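Delta-aminolevulinic acid dehydratase (Toxoplasma gondii ME49, PDB 3OBK) catalyses the condensation of two molecules of 5-aminolevulinic acid to porphobilinogen, an early step of tetrapyrrole (haem) biosynthesis, and assembles as an octamer. Local coordinates at residues Gln20-Pro23 with Arg24-Arg27; Val79-Ala82 with Arg83-Ile87. All coordinates share one frame; numbering follows the deposited sequence.

Interaction 1 (Gln20-Pro23 with Arg24-Arg27); sequences QARP and RRNR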
ATOM      1  N   GLN A  20       1.144 -24.924 -16.636  1.00 34.51           N
ATOM      2  CA  GLN A  20       0.282 -24.110 -17.508  1.00 34.07           C
ATOM      3  C   GLN A  20       1.033 -22.859 -17.976  1.00 32.16           C
ATOM      4  O   GLN A  20       1.189 -22.632 -19.178  1.00 32.13           O
ATOM      5  CB  GLN A  20      -1.044 -23.735 -16.815  1.00 34.66           C
ATOM      6  CG  GLN A  20      -1.986 -24.930 -16.553  1.00 37.94           C
ATOM      7  CD  GLN A  20      -3.461 -24.657 -16.955  1.00 41.44           C
ATOM      8  OE1 GLN A  20      -3.991 -25.254 -17.924  1.00 41.72           O
ATOM      9  NE2 GLN A  20      -4.119 -23.759 -16.211  1.00 40.71           N
ATOM     10  N   ALA A  21       1.525 -22.073 -17.025  1.00 30.15           N
ATOM     11  CA  ALA A  21       2.244 -20.849 -17.351  1.00 28.71           C
ATOM     12  C   ALA A  21       3.682 -21.208 -17.749  1.00 27.70           C
ATOM     13  O   ALA A  21       4.282 -22.087 -17.127  1.00 28.52           O
ATOM     14  CB  ALA A  21       2.211 -19.859 -16.171  1.00 27.14           C
ATOM     15  N   ARG A  22       4.200 -20.533 -18.784  1.00 25.91           N
ATOM     16  CA  ARG A  22       5.531 -20.768 -19.355  1.00 24.56           C
ATOM     17  C   ARG A  22       6.092 -19.423 -19.845  1.00 23.16           C
ATOM     18  O   ARG A  22       5.757 -18.981 -20.944  1.00 22.16           O
ATOM     19  CB  ARG A  22       5.439 -21.725 -20.557  1.00 25.17           C
ATOM     20  CG  ARG A  22       5.120 -23.180 -20.242  1.00 25.84           C
ATOM     21  CD  ARG A  22       5.146 -24.051 -21.499  1.00 25.80           C
ATOM     22  NE  ARG A  22       4.773 -25.448 -21.225  1.00 26.13           N
ATOM     23  CZ  ARG A  22       5.619 -26.453 -20.997  1.00 26.93           C
ATOM     24  NH1 ARG A  22       6.933 -26.264 -20.992  1.00 27.37           N
ATOM     25  NH2 ARG A  22       5.146 -27.675 -20.750  1.00 29.05           N
ATOM     26  N   PRO A  23       6.884 -18.732 -19.001  1.00 22.41           N
ATOM     27  CA  PRO A  23       7.455 -17.407 -19.345  1.00 21.37           C
ATOM     28  C   PRO A  23       8.311 -17.396 -20.606  1.00 20.86           C
ATOM     29  O   PRO A  23       8.420 -16.358 -21.264  1.00 19.32           O
ATOM     30  CB  PRO A  23       8.308 -17.060 -18.120  1.00 20.90           C
ATOM     31  CG  PRO A  23       7.555 -17.703 -16.995  1.00 21.84           C
ATOM     32  CD  PRO A  23       6.964 -18.986 -17.550  1.00 22.45           C
ATOM     33  N   ARG A  24       8.903 -18.544 -20.931  1.00 20.86           N
ATOM     34  CA  ARG A  24       9.705 -18.670 -22.155  1.00 20.56           C
ATOM     35  C   ARG A  24       8.930 -18.380 -23.441  1.00 20.12           C
ATOM     36  O   ARG A  24       9.536 -17.996 -24.434  1.00 19.28           O
ATOM     37  CB  ARG A  24      10.338 -20.062 -22.260  1.00 21.20           C
ATOM     38  CG  ARG A  24      11.525 -20.269 -21.317  1.00 20.80           C
ATOM     39  CD  ARG A  24      12.232 -21.613 -21.589  1.00 21.87           C
ATOM     40  NE  ARG A  24      12.782 -21.665 -22.947  1.00 21.98           N
ATOM     41  CZ  ARG A  24      13.136 -22.771 -23.606  1.00 22.76           C
ATOM     42  NH1 ARG A  24      13.607 -22.671 -24.845  1.00 22.99           N
ATOM     43  NH2 ARG A  24      13.044 -23.971 -23.056  1.00 23.33           N
ATOM     44  N   ARG A  25       7.613 -18.576 -23.437  1.00 20.04           N
ATOM     45  CA  ARG A  25       6.820 -18.269 -24.618  1.00 20.07           C
ATOM     46  C   ARG A  25       6.912 -16.784 -25.004  1.00 19.08           C
ATOM     47  O   ARG A  25       6.920 -16.451 -26.166  1.00 18.79           O
ATOM     48  CB  ARG A  25       5.364 -18.668 -24.417  1.00 20.92           C
ATOM     49  CG  ARG A  25       5.050 -20.162 -24.627  1.00 21.52           C
ATOM     50  CD  ARG A  25       3.530 -20.395 -24.686  1.00 21.65           C
ATOM     51  NE  ARG A  25       2.906 -20.253 -23.367  1.00 21.47           N
ATOM     52  CZ  ARG A  25       2.394 -21.249 -22.639  1.00 23.56           C
ATOM     53  NH1 ARG A  25       1.881 -20.959 -21.453  1.00 24.24           N
ATOM     54  NH2 ARG A  25       2.404 -22.523 -23.052  1.00 22.92           N
ATOM     55  N   ASN A  26       7.000 -15.890 -24.037  1.00 18.50           N
ATOM     56  CA  ASN A  26       7.165 -14.478 -24.357  1.00 18.11           C
ATOM     57  C   ASN A  26       8.607 -14.132 -24.676  1.00 17.76           C
ATOM     58  O   ASN A  26       8.925 -12.967 -24.857  1.00 17.11           O
ATOM     59  CB  ASN A  26       6.638 -13.583 -23.238  1.00 17.68           C
ATOM     60  CG  ASN A  26       5.123 -13.642 -23.102  1.00 18.62           C
ATOM     61  OD1 ASN A  26       4.411 -14.018 -24.028  1.00 17.38           O
ATOM     62  ND2 ASN A  26       4.629 -13.251 -21.937  1.00 18.82           N
ATOM     63  N   ARG A  27       9.471 -15.142 -24.767  1.00 18.25           N
ATOM     64  CA  ARG A  27      10.851 -14.958 -25.238  1.00 18.38           C
ATOM     65  C   ARG A  27      11.153 -15.651 -26.590  1.00 18.69           C
ATOM     66  O   ARG A  27      12.232 -15.494 -27.123  1.00 18.89           O
ATOM     67  CB  ARG A  27      11.848 -15.459 -24.172  1.00 18.58           C
ATOM     68  CG  ARG A  27      11.602 -14.952 -22.777  1.00 17.96           C
ATOM     69  CD  ARG A  27      12.719 -15.327 -21.747  1.00 18.25           C
ATOM     70  NE  ARG A  27      12.186 -14.962 -20.440  1.00 18.32           N
ATOM     71  CZ  ARG A  27      11.918 -15.780 -19.424  1.00 19.01           C
ATOM     72  NH1 ARG A  27      12.267 -17.048 -19.436  1.00 19.56           N
ATOM     73  NH2 ARG A  27      11.332 -15.283 -18.344  1.00 20.20           N
TER
HETATM   74  O   HOH W   1       1.838 -24.706 -20.989  1.00  2.00           O
HETATM   75  O   HOH W   2       2.241 -18.101 -19.954  1.00  2.00           O
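Gln-20 meets Arg-25 through its backbone: Gln-20 O lies at the edge of the Arg-25 guanidinium, in its plane, and takes a fairly straight hydrogen bond from Arg-25 NH1 (2.9 Å, 154° at the hydrogen). A water sits at the same guanidinium's edge and joins Gln-20 O, Arg-25 NH2 and Arg-22 NE. A second water accepts from Arg-25 NH1 and, weakly, from Arg-22 N. At Arg-22 the two arginines cross. Arg-22 CB rests over the centre of one guanidinium face of Arg-25, 3.7 Å above its plane, and Arg-22 CD comes within 3.5 Å of Arg-25 NH2. The Arg-25 chain, bent at chi3 (-72°), swings its flat end back over Arg-22, and the two guanidinium planes stand 69° apart. Both cations have acidic partners in other subunits, Arg-22 with Asp-159 of the second and Arg-25 with Asp-262 of the third, which probably offsets their proximity. This is the N-terminal arm of a porphobilinogen synthase, a segment that reaches out from the TIM barrel to grip neighbouring subunits of the octamer. Arg-22 O also accepts a hydrogen bond from Arg-25 N (3.1 Å), fastening the start of the short 3-10 turn that Pro-23 opens. Pro-23 O continues the turn by accepting one from Asn-26 N at 3.2 Å, while Asn-26 ND2 bonds to the backbone O of Asp-262 of the third subunit. Further along, the extended Arg-27 chain runs back past the proline: Pro-23 O stands over one face of the Arg-27 guanidinium, and Arg-27 NH2 packs 3.5 Å from Pro-23 CB while forming salt bridges with Glu-248 and Glu-252 of the second subunit.

Interaction 2 (Val79-Ala82 with Arg83-Ile87); sequences VGEA and RSYGI
Ile-87 N reaches back to Ala-82 O (3.1 Å), the bond that closes the wider loop of a Schellman motif that ends helix 72-84 of the TIM barrel; the tighter loop is closed by Gly-86 N on Arg-83 O. Gly-86, with a positive phi of 105°, makes the reversal that takes the chain from the helix toward strand 89-95. Among the backbone bonds, Arg-83 N to Val-79 O is short and straight (2.7 Å), and Ser-84 N to Gly-80 O carries on the helical pattern. Ala-82 O is gripped twice, since Tyr-85 N and Ile-87 N approach it from opposite faces of its carbonyl plane. One side chain joins the backbone bonding: Ser-84 OG, turned back between its own N and carbonyl carbon (chi1 75°), donates to Glu-81 O at 2.6 Å. Apolar contacts come next. The buried Ala-82 and Ile-87 meet CB to CB at 4.1 Å, next to Tyr-48 of strand 46-53, and Val-79 CG1 packs against the aliphatic part of Arg-83, 3.7 Å from its CD. The Arg-83 chain then bends at chi3, and its NH2 forms a salt bridge with Asp-128. Tyr-85 crosses the extended Glu-81, whose OE1 is salt-bridged to Lys-335; the carboxylate and ring planes are 59° apart. Ser-84 OG lies over one ring face of Tyr-85, while Glu-81 OE2 sits in the ring plane at its edge, 3.7 Å from CE2.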
ATOM      1  N   VAL A  79      31.160  18.831 -28.978  1.00 13.07           N
ATOM      2  CA  VAL A  79      29.731  19.033 -28.843  1.00 12.93           C
ATOM      3  C   VAL A  79      29.014  18.867 -30.184  1.00 13.72           C
ATOM      4  O   VAL A  79      27.963  18.204 -30.277  1.00 13.81           O
ATOM      5  CB  VAL A  79      29.413  20.375 -28.188  1.00 12.92           C
ATOM      6  CG1 VAL A  79      27.934  20.753 -28.377  1.00 12.15           C
ATOM      7  CG2 VAL A  79      29.775  20.311 -26.702  1.00 11.04           C
ATOM      8  N   GLY A  80      29.600  19.447 -31.220  1.00 14.41           N
ATOM      9  CA  GLY A  80      29.094  19.323 -32.573  1.00 15.03           C
ATOM     10  C   GLY A  80      28.966  17.898 -33.106  1.00 14.97           C
ATOM     11  O   GLY A  80      27.993  17.592 -33.769  1.00 13.78           O
ATOM     12  N   GLU A  81      29.968  17.049 -32.854  1.00 15.13           N
ATOM     13  CA  GLU A  81      29.912  15.653 -33.295  1.00 15.56           C
ATOM     14  C   GLU A  81      28.806  14.882 -32.521  1.00 14.69           C
ATOM     15  O   GLU A  81      28.050  14.100 -33.094  1.00 13.61           O
ATOM     16  CB  GLU A  81      31.265  14.962 -33.102  1.00 15.52           C
ATOM     17  CG  GLU A  81      31.270  13.537 -33.655  1.00 17.90           C
ATOM     18  CD  GLU A  81      32.504  12.706 -33.313  1.00 19.96           C
ATOM     19  OE1 GLU A  81      33.452  13.248 -32.741  1.00 22.27           O
ATOM     20  OE2 GLU A  81      32.522  11.495 -33.637  1.00 21.76           O
ATOM     21  N   ALA A  82      28.732  15.134 -31.215  1.00 13.98           N
ATOM     22  CA  ALA A  82      27.728  14.534 -30.371  1.00 13.51           C
ATOM     23  C   ALA A  82      26.334  15.026 -30.775  1.00 13.50           C
ATOM     24  O   ALA A  82      25.408  14.220 -30.903  1.00 12.86           O
ATOM     25  CB  ALA A  82      28.022  14.800 -28.905  1.00 12.22           C
ATOM     26  N   ARG A  83      26.184  16.317 -31.056  1.00 13.96           N
ATOM     27  CA  ARG A  83      24.874  16.788 -31.538  1.00 14.97           C
ATOM     28  C   ARG A  83      24.386  16.011 -32.766  1.00 15.08           C
ATOM     29  O   ARG A  83      23.214  15.628 -32.852  1.00 14.28           O
ATOM     30  CB  ARG A  83      24.902  18.272 -31.865  1.00 15.78           C
ATOM     31  CG  ARG A  83      24.790  19.142 -30.624  1.00 17.75           C
ATOM     32  CD  ARG A  83      25.228  20.567 -30.907  1.00 21.96           C
ATOM     33  NE  ARG A  83      24.367  21.265 -31.877  1.00 24.94           N
ATOM     34  CZ  ARG A  83      23.185  21.822 -31.587  1.00 28.36           C
ATOM     35  NH1 ARG A  83      22.669  21.755 -30.358  1.00 28.92           N
ATOM     36  NH2 ARG A  83      22.513  22.470 -32.531  1.00 29.96           N
ATOM     37  N   SER A  84      25.315  15.759 -33.690  1.00 15.56           N
ATOM     38  CA  SER A  84      25.001  15.145 -34.979  1.00 15.84           C
ATOM     39  C   SER A  84      24.493  13.722 -34.823  1.00 15.23           C
ATOM     40  O   SER A  84      23.878  13.212 -35.726  1.00 15.20           O
ATOM     41  CB  SER A  84      26.233  15.142 -35.900  1.00 16.68           C
ATOM     42  OG  SER A  84      27.196  14.148 -35.522  1.00 15.78           O
ATOM     43  N   TYR A  85      24.785  13.075 -33.694  1.00 14.84           N
ATOM     44  CA  TYR A  85      24.317  11.728 -33.456  1.00 14.51           C
ATOM     45  C   TYR A  85      23.043  11.704 -32.619  1.00 13.43           C
ATOM     46  O   TYR A  85      22.554  10.646 -32.331  1.00 13.81           O
ATOM     47  CB  TYR A  85      25.434  10.894 -32.811  1.00 14.75           C
ATOM     48  CG  TYR A  85      26.606  10.652 -33.758  1.00 18.02           C
ATOM     49  CD1 TYR A  85      26.388  10.093 -35.001  1.00 20.49           C
ATOM     50  CD2 TYR A  85      27.936  10.954 -33.402  1.00 20.20           C
ATOM     51  CE1 TYR A  85      27.428   9.849 -35.883  1.00 22.71           C
ATOM     52  CE2 TYR A  85      29.004  10.723 -34.305  1.00 21.01           C
ATOM     53  CZ  TYR A  85      28.723  10.167 -35.558  1.00 23.15           C
ATOM     54  OH  TYR A  85      29.683   9.882 -36.537  1.00 25.94           O
ATOM     55  N   GLY A  86      22.518  12.863 -32.228  1.00 12.63           N
ATOM     56  CA  GLY A  86      21.300  12.959 -31.456  1.00 11.68           C
ATOM     57  C   GLY A  86      21.450  13.308 -29.978  1.00 11.58           C
ATOM     58  O   GLY A  86      20.438  13.322 -29.226  1.00 10.64           O
ATOM     59  N   ILE A  87      22.669  13.583 -29.518  1.00 10.72           N
ATOM     60  CA  ILE A  87      22.807  13.936 -28.123  1.00 10.58           C
ATOM     61  C   ILE A  87      22.401  15.372 -28.055  1.00 11.92           C
ATOM     62  O   ILE A  87      22.844  16.183 -28.854  1.00 12.91           O
ATOM     63  CB  ILE A  87      24.242  13.807 -27.597  1.00 10.54           C
ATOM     64  CG1 ILE A  87      24.764  12.367 -27.744  1.00  9.64           C
ATOM     65  CG2 ILE A  87      24.307  14.271 -26.127  1.00  9.33           C
ATOM     66  CD1 ILE A  87      24.075  11.371 -26.792  1.00  8.93           C
TER

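How the interactions relate
Interactions 1 and 2 lie in different parts of the same chain, their centres 41 Å apart and their nearest atoms about 28 Å apart, and share no structural element. Interaction 1 belongs to the arm, about 37 Å from the chain's centre, yet it is buried because two other subunits enclose it; its own bonds run from backbone and guanidinium N-H to carbonyls and waters, and the arginine charges are met by acids of other chains. Interaction 2 is at the end of a barrel helix, about 17 Å from the centre and partly buried. No other subunit of the octamer touches it, and backbone capping and hydrophobic packing on barrel strands prevail, with salt bridges confined to its own chain.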